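PDB 4AP9: phosphoserine phosphatase from Thermococcus onnurineus, which probably removes the phosphate from L-phosphoserine in a magnesium-dependent hydrolysis, the last step of L-serine biosynthesis, as a member of the haloacid dehalogenase superfamily. Local coordinates for residues A[25-30]-A[37-42]; A[169-174]-A[181-186]. One frame throughout, in Å; residues are numbered along the deposited sequence.

Interaction 1: A[25-30]-A[37-42]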
# COMPACT_ATOMS: atom_id res chain seq x y z
N PHE A 25 -35.32 17.53 3.05
CA PHE A 25 -35.15 18.76 3.84
C PHE A 25 -35.06 20.05 3.03
O PHE A 25 -35.66 21.07 3.40
CB PHE A 25 -33.91 18.63 4.74
CG PHE A 25 -33.60 19.88 5.52
CD1 PHE A 25 -34.25 20.14 6.71
CD2 PHE A 25 -32.65 20.78 5.07
CE1 PHE A 25 -33.98 21.29 7.44
CE2 PHE A 25 -32.36 21.94 5.80
CZ PHE A 25 -33.03 22.19 6.98
N TRP A 26 -34.26 20.07 1.97
CA TRP A 26 -34.10 21.31 1.22
C TRP A 26 -35.36 21.74 0.43
O TRP A 26 -35.64 22.95 0.31
CB TRP A 26 -32.83 21.30 0.35
CG TRP A 26 -31.56 21.31 1.18
CD1 TRP A 26 -30.64 20.30 1.30
CD2 TRP A 26 -31.11 22.37 2.06
NE1 TRP A 26 -29.63 20.68 2.16
CE2 TRP A 26 -29.90 21.93 2.65
CE3 TRP A 26 -31.60 23.63 2.38
CZ2 TRP A 26 -29.18 22.72 3.54
CZ3 TRP A 26 -30.88 24.42 3.28
CH2 TRP A 26 -29.68 23.96 3.85
N ARG A 27 -36.11 20.77 -0.08
CA ARG A 27 -37.39 21.06 -0.74
C ARG A 27 -38.38 21.59 0.30
O ARG A 27 -39.16 22.50 0.02
CB ARG A 27 -37.95 19.83 -1.43
CG ARG A 27 -37.02 19.31 -2.52
CD ARG A 27 -37.64 18.21 -3.36
NE ARG A 27 -36.64 17.62 -4.26
CZ ARG A 27 -36.27 18.13 -5.43
NH1 ARG A 27 -36.81 19.26 -5.87
NH2 ARG A 27 -35.35 17.51 -6.16
N GLU A 28 -38.33 21.04 1.51
CA GLU A 28 -39.16 21.56 2.59
C GLU A 28 -38.75 22.98 3.00
O GLU A 28 -39.60 23.85 3.25
CB GLU A 28 -39.13 20.61 3.79
CG GLU A 28 -39.98 21.06 4.98
CD GLU A 28 -41.48 20.98 4.72
OE1 GLU A 28 -41.90 20.59 3.61
OE2 GLU A 28 -42.24 21.32 5.65
N MSE A 29 -37.44 23.24 3.07
CA MSE A 29 -36.98 24.58 3.37
C MSE A 29 -37.42 25.58 2.31
O MSE A 29 -37.75 26.72 2.61
CB MSE A 29 -35.46 24.63 3.55
CG MSE A 29 -34.98 23.98 4.82
SE MSE A 29 -35.65 24.94 6.39
CE MSE A 29 -36.97 23.70 6.89
N ALA A 30 -37.43 25.14 1.05
CA ALA A 30 -37.84 26.04 -0.03
C ALA A 30 -39.32 26.36 0.14
O ALA A 30 -39.74 27.49 -0.13
CB ALA A 30 -37.58 25.42 -1.39
N GLU A 37 -34.97 29.74 -4.89
CA GLU A 37 -33.53 29.57 -5.12
C GLU A 37 -32.98 28.34 -4.39
O GLU A 37 -32.06 27.69 -4.89
CB GLU A 37 -32.78 30.84 -4.70
CG GLU A 37 -31.29 30.87 -5.10
CD GLU A 37 -30.56 32.09 -4.55
OE1 GLU A 37 -31.21 32.98 -3.98
OE2 GLU A 37 -29.32 32.15 -4.69
N ILE A 38 -33.54 28.01 -3.23
CA ILE A 38 -33.04 26.86 -2.47
C ILE A 38 -33.23 25.56 -3.25
O ILE A 38 -32.32 24.74 -3.33
CB ILE A 38 -33.71 26.73 -1.09
CG1 ILE A 38 -33.32 27.92 -0.21
CG2 ILE A 38 -33.29 25.41 -0.42
CD1 ILE A 38 -34.12 28.02 1.09
N GLU A 39 -34.41 25.39 -3.82
CA GLU A 39 -34.72 24.17 -4.55
C GLU A 39 -33.99 24.15 -5.89
O GLU A 39 -33.57 23.09 -6.38
CB GLU A 39 -36.24 24.04 -4.74
CG GLU A 39 -36.68 22.65 -5.09
CD GLU A 39 -38.10 22.34 -4.67
OE1 GLU A 39 -38.87 23.26 -4.33
OE2 GLU A 39 -38.45 21.15 -4.67
N GLU A 40 -33.82 25.32 -6.49
CA GLU A 40 -33.09 25.43 -7.74
C GLU A 40 -31.63 25.01 -7.53
O GLU A 40 -31.07 24.28 -8.33
CB GLU A 40 -33.15 26.85 -8.28
CG GLU A 40 -32.44 27.01 -9.61
CD GLU A 40 -32.65 28.38 -10.21
OE1 GLU A 40 -31.96 29.33 -9.78
OE2 GLU A 40 -33.51 28.51 -11.10
N LEU A 41 -31.04 25.48 -6.44
CA LEU A 41 -29.69 25.08 -6.07
C LEU A 41 -29.58 23.58 -5.85
O LEU A 41 -28.60 22.96 -6.23
CB LEU A 41 -29.24 25.82 -4.81
CG LEU A 41 -28.86 27.28 -5.05
CD1 LEU A 41 -28.70 27.99 -3.72
CD2 LEU A 41 -27.60 27.36 -5.89
N LEU A 42 -30.61 23.00 -5.23
CA LEU A 42 -30.65 21.56 -5.06
C LEU A 42 -30.63 20.87 -6.42
O LEU A 42 -29.85 19.97 -6.65
CB LEU A 42 -31.88 21.12 -4.26
CG LEU A 42 -32.13 19.62 -4.07
CD1 LEU A 42 -30.99 18.96 -3.29
CD2 LEU A 42 -33.47 19.35 -3.38
O HOH W 1 -40.58 22.85 -2.25
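The first two helices of the helical cap that haloacid dehalogenase phosphatases carry after the first strand of the core form an antiparallel hairpin here, with Arg27, Trp26 and Ala30 of 25-30 meeting Ile38, Glu39 and Leu42 of 37-42. The axes of the two short segments run at 155° to each other and approach to 8.2 Å. Ala30 packs with its CB 3.9 Å from Glu39 CB and also against Ile38 CB. Ile38 works with both branches: CG2 reaches Trp26 CE3 at 3.7 Å, meeting the indole obliquely, while CD1 leads toward the Met29 backbone. Phe25 CD2, from the same helix as Trp26, lies over the centre of one face of the indole, and Arg59 adds a cation-pi contact from helix 52-62.

Along the more open flank the contact turns polar. Arg27 runs extended from CG to NE, which carries its guanidinium across to the facing helix. There NH1 donates to Glu39 OE2 at 2.8 Å in a salt bridge, the acceptor lying almost in the guanidinium plane and using the anti lone pair of OE2. With its CG anti to the backbone N (chi1 -163°), Glu39 crosses Arg27 at about a right angle, the carboxylate and guanidinium planes 53° apart. Leu42 CD2 covers the centre of one guanidinium face, 3.7 Å from Arg27 CZ. A water donates to Arg27 O and to Glu39 OE1, so each carboxylate oxygen is engaged.

Glu24 and Glu43 also form salt bridges with Arg27. Three carboxylates round one guanidinium, with a methyl against its face, imply a charge network that restrains the arginine's rotation and probably stabilises its positive charge beside an apolar seam.

Interaction 2: A[169-174]-A[181-186]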
# COMPACT_ATOMS: atom_id res chain seq x y z
N ALA A 169 -18.75 0.12 -2.82
CA ALA A 169 -19.55 -1.03 -2.44
C ALA A 169 -19.19 -2.28 -3.25
O ALA A 169 -18.89 -2.19 -4.44
CB ALA A 169 -21.04 -0.71 -2.61
N ASP A 170 -19.26 -3.45 -2.62
CA ASP A 170 -19.05 -4.70 -3.35
C ASP A 170 -20.25 -5.08 -4.19
O ASP A 170 -20.15 -5.84 -5.16
CB ASP A 170 -18.70 -5.82 -2.38
CG ASP A 170 -17.43 -5.54 -1.63
OD1 ASP A 170 -16.35 -5.80 -2.20
OD2 ASP A 170 -17.50 -5.02 -0.50
N MSE A 171 -21.40 -4.53 -3.80
CA MSE A 171 -22.65 -4.73 -4.50
C MSE A 171 -23.49 -3.51 -4.16
O MSE A 171 -23.58 -3.13 -3.00
CB MSE A 171 -23.34 -6.01 -4.01
CG MSE A 171 -24.67 -6.30 -4.68
SE MSE A 171 -25.51 -7.97 -4.08
CE MSE A 171 -24.11 -9.22 -4.57
N GLY A 172 -24.07 -2.87 -5.17
CA GLY A 172 -24.83 -1.66 -4.96
C GLY A 172 -26.21 -1.77 -5.56
O GLY A 172 -26.37 -2.33 -6.63
N ILE A 173 -27.21 -1.26 -4.84
CA ILE A 173 -28.58 -1.29 -5.31
C ILE A 173 -29.15 0.12 -5.28
O ILE A 173 -29.16 0.77 -4.23
CB ILE A 173 -29.50 -2.16 -4.43
CG1 ILE A 173 -28.92 -3.56 -4.29
CG2 ILE A 173 -30.91 -2.23 -5.01
CD1 ILE A 173 -29.71 -4.46 -3.33
N ALA A 174 -29.63 0.58 -6.42
CA ALA A 174 -30.33 1.86 -6.51
C ALA A 174 -31.83 1.66 -6.40
O ALA A 174 -32.36 0.63 -6.81
CB ALA A 174 -29.97 2.57 -7.81
N GLY A 181 -22.81 3.34 -11.19
CA GLY A 181 -22.06 2.53 -10.24
C GLY A 181 -22.87 1.49 -9.50
O GLY A 181 -22.30 0.53 -8.96
N ALA A 182 -24.19 1.65 -9.45
CA ALA A 182 -25.03 0.63 -8.82
C ALA A 182 -25.13 -0.60 -9.73
O ALA A 182 -25.21 -0.46 -10.95
CB ALA A 182 -26.41 1.17 -8.51
N ASP A 183 -25.09 -1.79 -9.15
CA ASP A 183 -25.25 -3.03 -9.91
C ASP A 183 -26.70 -3.29 -10.31
O ASP A 183 -26.99 -3.79 -11.40
CB ASP A 183 -24.76 -4.22 -9.09
CG ASP A 183 -23.30 -4.13 -8.74
OD1 ASP A 183 -22.46 -4.25 -9.65
OD2 ASP A 183 -22.98 -3.91 -7.56
N LEU A 184 -27.61 -2.96 -9.40
CA LEU A 184 -29.02 -3.29 -9.53
C LEU A 184 -29.88 -2.05 -9.36
O LEU A 184 -29.48 -1.10 -8.69
CB LEU A 184 -29.41 -4.31 -8.46
CG LEU A 184 -28.61 -5.60 -8.51
CD1 LEU A 184 -28.62 -6.32 -7.16
CD2 LEU A 184 -29.19 -6.47 -9.60
N LEU A 185 -31.06 -2.07 -9.98
CA LEU A 185 -32.07 -1.04 -9.76
C LEU A 185 -33.38 -1.70 -9.36
O LEU A 185 -33.90 -2.52 -10.11
CB LEU A 185 -32.28 -0.22 -11.04
CG LEU A 185 -33.37 0.87 -11.00
CD1 LEU A 185 -32.95 2.01 -10.09
CD2 LEU A 185 -33.68 1.41 -12.40
N VAL A 186 -33.90 -1.38 -8.18
CA VAL A 186 -35.21 -1.85 -7.77
C VAL A 186 -36.23 -0.72 -7.84
O VAL A 186 -35.87 0.45 -7.73
CB VAL A 186 -35.19 -2.48 -6.37
CG1 VAL A 186 -34.40 -3.77 -6.40
CG2 VAL A 186 -34.59 -1.50 -5.35
O HOH W 2 -20.31 -3.54 -7.37
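Asp183 and Gly172 open the pairing of strand 171-174 with strand 184-186, which forms an edge of the parallel part of the Rossmann-like core sheet. With CG anti to its carbonyl carbon (chi1 -61°), Asp183 turns its carboxylate back toward the neighbouring strand, and OD2 accepts Gly172 N at 2.8 Å through its anti lone pair. A side chain thus takes the place of a backbone acceptor just before the regular pairing begins. Gly172 O in turn receives Leu184 N at 3.1 Å, in the carbonyl plane, and a weak bond from Asp183 N.

Ala174 continues the parallel register: its N donates to Leu184 O at 2.8 Å, and its O accepts Val186 N. The side chains then divide between two faces. On one, Ile173 CG1 meets Leu184 CD1 at 4.0 Å, and the CG2 branch of Ile173 reaches Val186 CG2 at 3.8 Å. Phe195 of helix 189-197 covers both Ile173 and Leu184. On the other face, Ala174 CB rests between Ala182 CB and Leu185 CD1; the latter lies 3.8 Å away because Leu185 CG stands anti to its backbone N (chi1 177°), bringing that branch inward over the small alanine.

Leu53 of a neighbouring subunit packs on Met171, Asp183 and Leu184, so the start of the pairing also lies at a subunit interface. Chemically, the bond to Gly172 N probably restrains the Asp183 rotamer, whereas the weak bond from Asp183 N adds little; the register rests on Leu184 N to Gly172 O and the two backbone bonds of Ala174.

How the interactions relate
Following the chain from the N terminus, interaction 1 comes first: it closes the short connection between helices 25-33 and 36-47, soon after strand 11-15. The chain then passes through the remaining cap helices and four further strands of the core before strand 171-175, where interaction 2 closes a loop of similar length onto strand 184-186. The two contacts stand in series, neither enclosing nor crossing the other. The centres of interactions 1 and 2 lie 27 Å apart; their nearest atoms are about 16 Å apart, without touching. One joins neighbouring helices of the cap; the other sets one edge strand, 184-186, on the core sheet. Both illustrate local closure, by helix packing and by parallel strand pairing.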